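Local coordinates for DyP (Bjerkandera adusta, PDB 3VXJ), which binds heme b and probably acts as a peroxidase of the dye-decolorizing (DyP) type, oxidising dyes and phenols with hydrogen peroxide, at residues A[49-52]-A[53-56]; A[12-16]-A[17-21]; A[155-158]-A[159-163]; A[71-74]-A[75-79]. All coordinates share one frame; numbering follows the deposited sequence.

Interaction 1: residues A[49-52]-A[53-56]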
loop_
_atom_site.group_PDB
_atom_site.type_symbol
_atom_site.label_atom_id
_atom_site.label_comp_id
_atom_site.label_asym_id
_atom_site.label_seq_id
_atom_site.Cartn_x
_atom_site.Cartn_y
_atom_site.Cartn_z
ATOM N N ILE A 49 13.686 14.582 10.026
ATOM C CA ILE A 49 12.972 14.196 8.801
ATOM C C ILE A 49 13.946 13.614 7.781
ATOM O O ILE A 49 14.889 14.285 7.350
ATOM C CB ILE A 49 12.121 15.342 8.215
ATOM C CG1 ILE A 49 11.005 15.758 9.199
ATOM C CG2 ILE A 49 11.540 14.940 6.844
ATOM C CD1 ILE A 49 9.876 14.733 9.428
ATOM N N THR A 50 13.696 12.366 7.405
ATOM C CA THR A 50 14.622 11.561 6.624
ATOM C C THR A 50 14.360 11.634 5.124
ATOM O O THR A 50 13.265 11.289 4.659
ATOM C CB THR A 50 14.554 10.098 7.096
ATOM O OG1 THR A 50 14.581 10.064 8.531
ATOM C CG2 THR A 50 15.721 9.308 6.546
ATOM N N SER A 51 15.371 12.074 4.381
ATOM C CA SER A 51 15.291 12.201 2.933
ATOM C C SER A 51 15.560 10.892 2.191
ATOM O O SER A 51 16.114 9.941 2.755
ATOM C CB SER A 51 16.297 13.246 2.446
ATOM O OG SER A 51 17.627 12.758 2.576
ATOM N N ALA A 52 15.177 10.864 0.916
ATOM C CA ALA A 52 15.534 9.775 0.019
ATOM C C ALA A 52 17.054 9.564 -0.027
ATOM O O ALA A 52 17.529 8.419 -0.057
ATOM C CB ALA A 52 14.974 10.049 -1.372
ATOM N N ALA A 53 17.814 10.660 -0.002
ATOM C CA ALA A 53 19.286 10.589 0.034
ATOM C C ALA A 53 19.819 9.791 1.229
ATOM O O ALA A 53 20.748 8.990 1.075
ATOM C CB ALA A 53 19.898 11.986 0.011
ATOM N N ILE A 54 19.240 10.004 2.411
ATOM C CA ILE A 54 19.665 9.269 3.611
ATOM C C ILE A 54 19.336 7.779 3.487
ATOM O O ILE A 54 20.143 6.929 3.861
ATOM C CB ILE A 54 19.080 9.877 4.924
ATOM C CG1 ILE A 54 19.643 11.286 5.178
ATOM C CG2 ILE A 54 19.330 8.957 6.130
ATOM C CD1 ILE A 54 21.138 11.362 5.467
ATOM N N LEU A 55 18.162 7.472 2.935
ATOM C CA LEU A 55 17.731 6.084 2.757
ATOM C C LEU A 55 18.591 5.276 1.787
ATOM O O LEU A 55 18.601 4.051 1.851
ATOM C CB LEU A 55 16.259 6.005 2.339
ATOM C CG LEU A 55 15.218 6.478 3.352
ATOM C CD1 LEU A 55 13.824 5.983 2.963
ATOM C CD2 LEU A 55 15.561 6.033 4.742
ATOM N N ILE A 56 19.300 5.957 0.891
ATOM C CA ILE A 56 20.206 5.273 -0.042
ATOM C C ILE A 56 21.679 5.383 0.381
ATOM O O ILE A 56 22.581 4.939 -0.337
ATOM C CB ILE A 56 20.009 5.738 -1.518
ATOM C CG1 ILE A 56 20.368 7.221 -1.689
ATOM C CG2 ILE A 56 18.576 5.452 -1.987
ATOM C CD1 ILE A 56 20.612 7.645 -3.133
#

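Interaction 2: residues A[12-16]-A[17-21]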
loop_
_atom_site.group_PDB
_atom_site.type_symbol
_atom_site.label_atom_id
_atom_site.label_comp_id
_atom_site.label_asym_id
_atom_site.label_seq_id
_atom_site.Cartn_x
_atom_site.Cartn_y
_atom_site.Cartn_z
ATOM N N GLN A 12 10.996 13.498 0.965
ATOM C CA GLN A 12 10.791 12.590 2.085
ATOM C C GLN A 12 10.971 11.133 1.639
ATOM O O GLN A 12 10.374 10.685 0.653
ATOM C CB GLN A 12 9.439 12.847 2.750
ATOM C CG GLN A 12 9.340 14.219 3.426
ATOM C CD GLN A 12 8.230 14.280 4.449
ATOM O OE1 GLN A 12 8.246 13.535 5.424
ATOM N NE2 GLN A 12 7.249 15.150 4.229
ATOM N N GLY A 13 11.825 10.407 2.358
ATOM C CA GLY A 13 12.363 9.153 1.852
ATOM C C GLY A 13 11.369 8.024 1.642
ATOM O O GLY A 13 11.565 7.193 0.759
ATOM N N ASP A 14 10.310 7.972 2.449
ATOM C CA ASP A 14 9.340 6.879 2.291
ATOM C C ASP A 14 8.617 6.908 0.943
ATOM O O ASP A 14 8.175 5.869 0.458
ATOM C CB ASP A 14 8.334 6.852 3.441
ATOM C CG ASP A 14 7.645 5.507 3.580
ATOM O OD1 ASP A 14 8.346 4.475 3.547
ATOM O OD2 ASP A 14 6.397 5.482 3.695
ATOM N N ILE A 15 8.528 8.097 0.342
ATOM C CA ILE A 15 7.829 8.265 -0.929
ATOM C C ILE A 15 8.547 7.538 -2.072
ATOM O O ILE A 15 7.922 6.824 -2.853
ATOM C CB ILE A 15 7.708 9.750 -1.312
ATOM C CG1 ILE A 15 6.925 10.523 -0.252
ATOM C CG2 ILE A 15 7.033 9.886 -2.672
ATOM C CD1 ILE A 15 7.063 12.033 -0.401
ATOM N N LEU A 16 9.862 7.733 -2.157
ATOM C CA LEU A 16 10.638 7.330 -3.332
ATOM C C LEU A 16 11.395 6.024 -3.123
ATOM O O LEU A 16 11.513 5.218 -4.041
ATOM C CB LEU A 16 11.607 8.457 -3.732
ATOM C CG LEU A 16 12.546 8.306 -4.933
ATOM C CD1 LEU A 16 11.750 8.091 -6.207
ATOM C CD2 LEU A 16 13.458 9.523 -5.064
ATOM N N VAL A 17 11.906 5.825 -1.912
ATOM C CA VAL A 17 12.788 4.705 -1.616
ATOM C C VAL A 17 12.078 3.676 -0.738
ATOM O O VAL A 17 12.215 2.468 -0.949
ATOM C CB VAL A 17 14.099 5.203 -0.949
ATOM C CG1 VAL A 17 15.046 4.042 -0.666
ATOM C CG2 VAL A 17 14.784 6.244 -1.830
ATOM N N GLY A 18 11.317 4.163 0.237
ATOM C CA GLY A 18 10.640 3.296 1.201
ATOM C C GLY A 18 11.536 3.043 2.397
ATOM O O GLY A 18 12.719 2.725 2.237
ATOM N N MET A 19 10.975 3.167 3.597
ATOM C CA MET A 19 11.761 2.993 4.823
ATOM C C MET A 19 12.319 1.580 4.986
ATOM O O MET A 19 13.451 1.412 5.451
ATOM C CB MET A 19 10.950 3.393 6.054
ATOM C CG MET A 19 10.689 4.887 6.158
ATOM S SD MET A 19 9.846 5.303 7.683
ATOM C CE MET A 19 9.760 7.084 7.530
ATOM N N LYS A 20 11.539 0.574 4.591
ATOM C CA LYS A 20 11.952 -0.843 4.681
ATOM C C LYS A 20 12.482 -1.222 6.071
ATOM O O LYS A 20 13.374 -2.060 6.205
ATOM C CB LYS A 20 12.989 -1.197 3.607
ATOM C CG LYS A 20 12.527 -0.990 2.176
ATOM C CD LYS A 20 13.534 -1.566 1.193
ATOM C CE LYS A 20 13.256 -1.096 -0.227
ATOM N NZ LYS A 20 11.885 -1.458 -0.691
ATOM N N LYS A 21 11.925 -0.598 7.100
ATOM C CA LYS A 21 12.302 -0.904 8.470
ATOM C C LYS A 21 11.413 -1.999 9.047
ATOM O O LYS A 21 10.243 -2.119 8.671
ATOM C CB LYS A 21 12.235 0.355 9.339
ATOM C CG LYS A 21 13.371 1.343 9.098
ATOM C CD LYS A 21 14.713 0.823 9.597
ATOM C CE LYS A 21 15.594 1.974 10.031
ATOM N NZ LYS A 21 16.948 1.526 10.443
#

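Interaction 3: residues A[155-158]-A[159-163]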
loop_
_atom_site.group_PDB
_atom_site.type_symbol
_atom_site.label_atom_id
_atom_site.label_comp_id
_atom_site.label_asym_id
_atom_site.label_seq_id
_atom_site.Cartn_x
_atom_site.Cartn_y
_atom_site.Cartn_z
ATOM N N SER A 155 4.854 -4.281 12.409
ATOM C CA SER A 155 6.102 -5.016 12.457
ATOM C C SER A 155 6.133 -6.044 11.342
ATOM O O SER A 155 5.117 -6.705 11.060
ATOM C CB SER A 155 6.264 -5.713 13.809
ATOM O OG SER A 155 5.108 -6.461 14.145
ATOM N N ALA A 156 7.292 -6.161 10.705
ATOM C CA ALA A 156 7.567 -7.272 9.807
ATOM C C ALA A 156 7.376 -8.590 10.544
ATOM O O ALA A 156 7.591 -8.695 11.757
ATOM C CB ALA A 156 8.969 -7.178 9.230
ATOM N N ARG A 157 6.946 -9.593 9.799
ATOM C CA ARG A 157 6.676 -10.898 10.370
ATOM C C ARG A 157 8.010 -11.628 10.612
ATOM O O ARG A 157 9.018 -11.294 9.993
ATOM C CB ARG A 157 5.689 -11.657 9.471
ATOM C CG ARG A 157 4.296 -11.013 9.484
ATOM C CD ARG A 157 3.252 -11.799 8.693
ATOM N NE ARG A 157 3.163 -13.164 9.207
ATOM C CZ ARG A 157 3.175 -14.264 8.466
ATOM N NH1 ARG A 157 3.217 -14.185 7.141
ATOM N NH2 ARG A 157 3.130 -15.448 9.061
ATOM N N PRO A 158 8.032 -12.599 11.543
ATOM C CA PRO A 158 9.321 -13.180 11.940
ATOM C C PRO A 158 9.846 -14.291 11.031
ATOM O O PRO A 158 9.102 -14.878 10.242
ATOM C CB PRO A 158 9.032 -13.744 13.335
ATOM C CG PRO A 158 7.582 -14.043 13.327
ATOM C CD PRO A 158 6.943 -13.005 12.450
ATOM N N GLY A 159 11.138 -14.578 11.162
ATOM C CA GLY A 159 11.753 -15.703 10.458
ATOM C C GLY A 159 11.650 -15.595 8.948
ATOM O O GLY A 159 11.855 -14.516 8.383
ATOM N N ASP A 160 11.310 -16.709 8.296
ATOM C CA ASP A 160 11.185 -16.736 6.831
ATOM C C ASP A 160 9.956 -15.986 6.305
ATOM O O ASP A 160 9.759 -15.867 5.092
ATOM C CB ASP A 160 11.233 -18.175 6.286
ATOM C CG ASP A 160 10.111 -19.066 6.827
ATOM O OD1 ASP A 160 8.983 -18.579 7.057
ATOM O OD2 ASP A 160 10.355 -20.282 6.999
ATOM N N GLN A 161 9.146 -15.475 7.228
ATOM C CA GLN A 161 7.987 -14.659 6.872
ATOM C C GLN A 161 8.307 -13.172 6.820
ATOM O O GLN A 161 7.422 -12.353 6.565
ATOM C CB GLN A 161 6.819 -14.942 7.817
ATOM C CG GLN A 161 6.292 -16.359 7.680
ATOM C CD GLN A 161 5.845 -16.657 6.254
ATOM O OE1 GLN A 161 4.860 -16.101 5.777
ATOM N NE2 GLN A 161 6.586 -17.519 5.564
ATOM N N ALA A 162 9.572 -12.822 7.056
ATOM C CA ALA A 162 10.008 -11.438 6.924
ATOM C C ALA A 162 9.688 -10.925 5.517
ATOM O O ALA A 162 10.066 -11.534 4.512
ATOM C CB ALA A 162 11.500 -11.308 7.242
ATOM N N GLY A 163 8.964 -9.813 5.456
ATOM C CA GLY A 163 8.541 -9.238 4.189
ATOM C C GLY A 163 7.194 -9.755 3.701
ATOM O O GLY A 163 6.643 -9.227 2.741
HETATM O O HOH W 1 6.667 -8.920 7.044
#

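Interaction 4: residues A[71-74]-A[75-79]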
loop_
_atom_site.group_PDB
_atom_site.type_symbol
_atom_site.label_atom_id
_atom_site.label_comp_id
_atom_site.label_asym_id
_atom_site.label_seq_id
_atom_site.Cartn_x
_atom_site.Cartn_y
_atom_site.Cartn_z
ATOM N N PHE A 71 0.351 15.755 6.142
ATOM C CA PHE A 71 -0.769 16.550 6.642
ATOM C C PHE A 71 -2.049 16.255 5.893
ATOM O O PHE A 71 -2.038 16.062 4.683
ATOM C CB PHE A 71 -0.459 18.047 6.506
ATOM C CG PHE A 71 0.669 18.500 7.371
ATOM C CD1 PHE A 71 0.442 18.858 8.695
ATOM C CD2 PHE A 71 1.969 18.519 6.881
ATOM C CE1 PHE A 71 1.496 19.248 9.516
ATOM C CE2 PHE A 71 3.035 18.915 7.695
ATOM C CZ PHE A 71 2.788 19.282 9.011
ATOM N N SER A 72 -3.156 16.239 6.619
ATOM C CA SER A 72 -4.468 16.169 6.010
ATOM C C SER A 72 -4.870 17.575 5.582
ATOM O O SER A 72 -4.211 18.550 5.921
ATOM C CB SER A 72 -5.472 15.647 7.030
ATOM O OG SER A 72 -5.724 16.657 7.995
ATOM N N ASN A 73 -5.979 17.678 4.863
ATOM C CA ASN A 73 -6.527 18.970 4.518
ATOM C C ASN A 73 -6.838 19.808 5.759
ATOM O O ASN A 73 -6.517 20.999 5.806
ATOM C CB ASN A 73 -7.783 18.817 3.669
ATOM C CG ASN A 73 -8.426 20.146 3.363
ATOM O OD1 ASN A 73 -7.914 20.919 2.562
ATOM N ND2 ASN A 73 -9.523 20.438 4.038
ATOM N N THR A 74 -7.462 19.207 6.766
ATOM C CA THR A 74 -7.792 19.994 7.946
ATOM C C THR A 74 -6.538 20.421 8.708
ATOM O O THR A 74 -6.534 21.468 9.344
ATOM C CB THR A 74 -8.782 19.288 8.864
ATOM O OG1 THR A 74 -8.343 17.943 9.098
ATOM C CG2 THR A 74 -10.161 19.262 8.219
ATOM N N GLY A 75 -5.471 19.627 8.615
ATOM C CA GLY A 75 -4.181 19.998 9.202
ATOM C C GLY A 75 -3.593 21.236 8.551
ATOM O O GLY A 75 -3.157 22.157 9.242
ATOM N N LEU A 76 -3.592 21.262 7.221
ATOM C CA LEU A 76 -3.142 22.434 6.476
ATOM C C LEU A 76 -3.986 23.654 6.835
ATOM O O LEU A 76 -3.440 24.732 7.108
ATOM C CB LEU A 76 -3.139 22.156 4.968
ATOM C CG LEU A 76 -2.125 21.082 4.550
ATOM C CD1 LEU A 76 -2.201 20.838 3.048
ATOM C CD2 LEU A 76 -0.698 21.447 4.970
ATOM N N GLN A 77 -5.305 23.480 6.896
ATOM C CA GLN A 77 -6.202 24.569 7.290
ATOM C C GLN A 77 -5.906 25.090 8.701
ATOM O O GLN A 77 -5.893 26.306 8.925
ATOM C CB GLN A 77 -7.663 24.133 7.184
ATOM C CG GLN A 77 -8.139 23.885 5.764
ATOM C CD GLN A 77 -9.586 23.439 5.705
ATOM O OE1 GLN A 77 -10.155 22.982 6.703
ATOM N NE2 GLN A 77 -10.189 23.563 4.530
ATOM N N ALA A 78 -5.654 24.175 9.642
ATOM C CA ALA A 78 -5.332 24.543 11.021
ATOM C C ALA A 78 -4.062 25.374 11.095
ATOM O O ALA A 78 -3.890 26.182 12.018
ATOM C CB ALA A 78 -5.187 23.298 11.877
ATOM N N LEU A 79 -3.179 25.162 10.122
ATOM C CA LEU A 79 -1.903 25.857 10.052
ATOM C C LEU A 79 -1.940 27.084 9.139
ATOM O O LEU A 79 -0.909 27.702 8.879
ATOM C CB LEU A 79 -0.806 24.878 9.623
ATOM C CG LEU A 79 -0.555 23.753 10.638
ATOM C CD1 LEU A 79 0.353 22.669 10.075
ATOM C CD2 LEU A 79 0.043 24.311 11.928
#

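Interaction 1: residues A[49-52]-A[53-56]
S51 and L55 are joined by the first full helical turn of the short helix 52-55, which follows the loop after helix 34-48, with L55 N donating to S51 O at 3.2 Å. S51 itself sits at the N-cap, and its side chain completes the cap: I54 N reaches S51 OG at 3.2 Å with an N-H...O angle of 155°, while the bond from the same N-H to S51 O is weak. The hydroxyl gets there because chi1 of 71° places OG between the backbone N and the carbonyl carbon, turned back toward the first-turn N-H groups. The methylene CG1 of I54 lies 3.6 Å from S51 OG, and the methyl of A53 also borders the oxygen. One residue earlier, T50 contributes only its methyl, CG2, which meets I54 CG2 at 3.6 Å and L55 CD2 at 3.7 Å, both side chains crossing it at about a right angle. Its hydroxyl turns to strand 65-71 instead, where OG1 bonds to V67 N. An alanine in place of S51 is likely to leave I54 N with only its weak bond to the carbonyl of that same residue and so to fray the helix start. The contact thus divides its chemistry between a buried polar cap that satisfies the I54 N-H and, beside it, the apolar contacts of the T50 methyl.

Interaction 2: residues A[12-16]-A[17-21]
D14 reaches past the end of its own short helical turn to hold M19, whose backbone N donates to D14 OD1 at 2.9 Å with an N-H...O angle of 158°. The donor meets the oxygen nearly head-on, in line with the C-O bond. With CG anti to the backbone N (chi1 -160°), the carboxylate is carried beside its own carbonyl carbon and on towards the chain that follows. OD1 also bonds to the hydroxyl of S330 and OD2 to that of Y359, so both carboxylate oxygens of this buried acid are engaged, and strands 328-334 and 353-360 of the other sheet are tied to the segment. The second shared acceptor is G13 O. It takes V17 N at 3.0 Å and G18 N at 3.1 Å. G13 N in turn is bonded to T50, and D14 N to the side chain of N68. Carbon also packs on these oxygens: M19 CG lies 3.5 Å from D14 OD1, the two side chains crossing at about a right angle, and V17 CB rests 3.6 Å from G13 O. The apolar pair is L16 CB with V17 CG2, at 4.3 Å. G18 leaves helical geometry with phi 90°, a conformation in which a beta carbon would collide with the carbonyl oxygen of V17, which explains the glycine. The weakly bonded helical turn thus closes at a glycine of positive phi, a common C-terminal stop, with the D14 side chain taking the next N-H; the chain then runs into strand 23-31 of the N-terminal ferredoxin-like half.

Interaction 3: residues A[155-158]-A[159-163]
The guanidinium of R157 carries the aliphatic part of Q161 over one face, with CB 3.6 Å above the plane and offset toward the rim, and CG also on that face, 3.6 Å from R157 NH2. The two side chains run alongside each other in the same direction, their guanidinium and amide planes 57° apart. With its chain bent at chi2 (-58°), Q161 curls its amide back so that OE1 takes a weak bond from R157 NH1 at 2.9 Å. The other end of the amide, NE2, donates to D160 OD1 at 3.0 Å; this bond is nearly straight and lies in the amide plane, but it arrives from above the carboxylate. The amide is thus held firmly by D160 and only weakly by R157, whose charged ends stay apart. An alanine in place of Q161 would probably leave D160 OD1 without this donor and R157 with less cover over its guanidinium. The backbone makes a type II' beta turn, Q161 N donating to P158 O at 3.1 Å, with G159 at the positive-phi position that favours glycine. A162 CA makes a C-H...O contact with R157 O at 3.2 Å. A water accepts from R157 N and, weakly, from G163 N. The whole turn follows strand 146-155, an outermost strand of its sheet; beyond it R157 NH2 forms a salt bridge with E337, in the loop between strand 328-334 and helix 340-345.

Interaction 4: residues A[71-74]-A[75-79]
F71 lays its side chain across two leucines of the helix that follows it, CB meeting L76 CD2 at 3.7 Å and CE1 meeting L79 CD1 at 3.6 Å. Both leucines cross the phenylalanine at about a right angle and approach its ring obliquely. The ring swings to this side because CG stands beside the backbone N, anti to the carbonyl carbon (chi1 -66°). F37 of helix 34-48, F29 of strand 23-31 and I440 of helix 433-440 also touch F71, so the trio belongs to a larger apolar core. F71 ends strand 65-71, an outer strand of the antiparallel 2-3-1-4 sheet, the ferredoxin-like half whose clan is the dimeric alpha+beta barrel, and helix 73-78 begins almost at once. S72 is its N-cap: OG accepts from G75 N at 3.0 Å with an N-H...O angle of 155°, and its hydroxyl is also bonded to I117 O. The i to i+4 bonds follow regularly, from L76 N to S72 O, from Q77 N to N73 O and, at 2.9 Å, from A78 N to T74 O. G75 lies near F71, and a beta carbon here would come close to F71 CD1 and S72 O. On the outer side the chain of Q77 is extended, and its CG lies 3.3 Å from N73 O. T74 turns its hydroxyl to T115 O, beyond the helix, while A78 CB rests 3.4 Å from T74 O.

Along the chain the order is interaction 2, interaction 1, interaction 4 and interaction 3. The first two are neighbours, their centres about 7 Å apart: T50 O probably accepts a hydrogen bond from G13 N, and L55 packs on V17 and G18, so two short helices lie against each other beside strand 65-71. That strand leads into interaction 4, about 25 Å from interaction 1 between centres and away from the heme and dimethoxyphenol sites. Interaction 3 follows the opposite outer strand, 146-155, its centre about 35 Å from that of interaction 4; the side chain of R157 is about 10 Å from the heme. All four lie in connections before, between or after strands of the N-terminal four-stranded sheet, and interaction 3 starts the stretch leading to heme-binding G172.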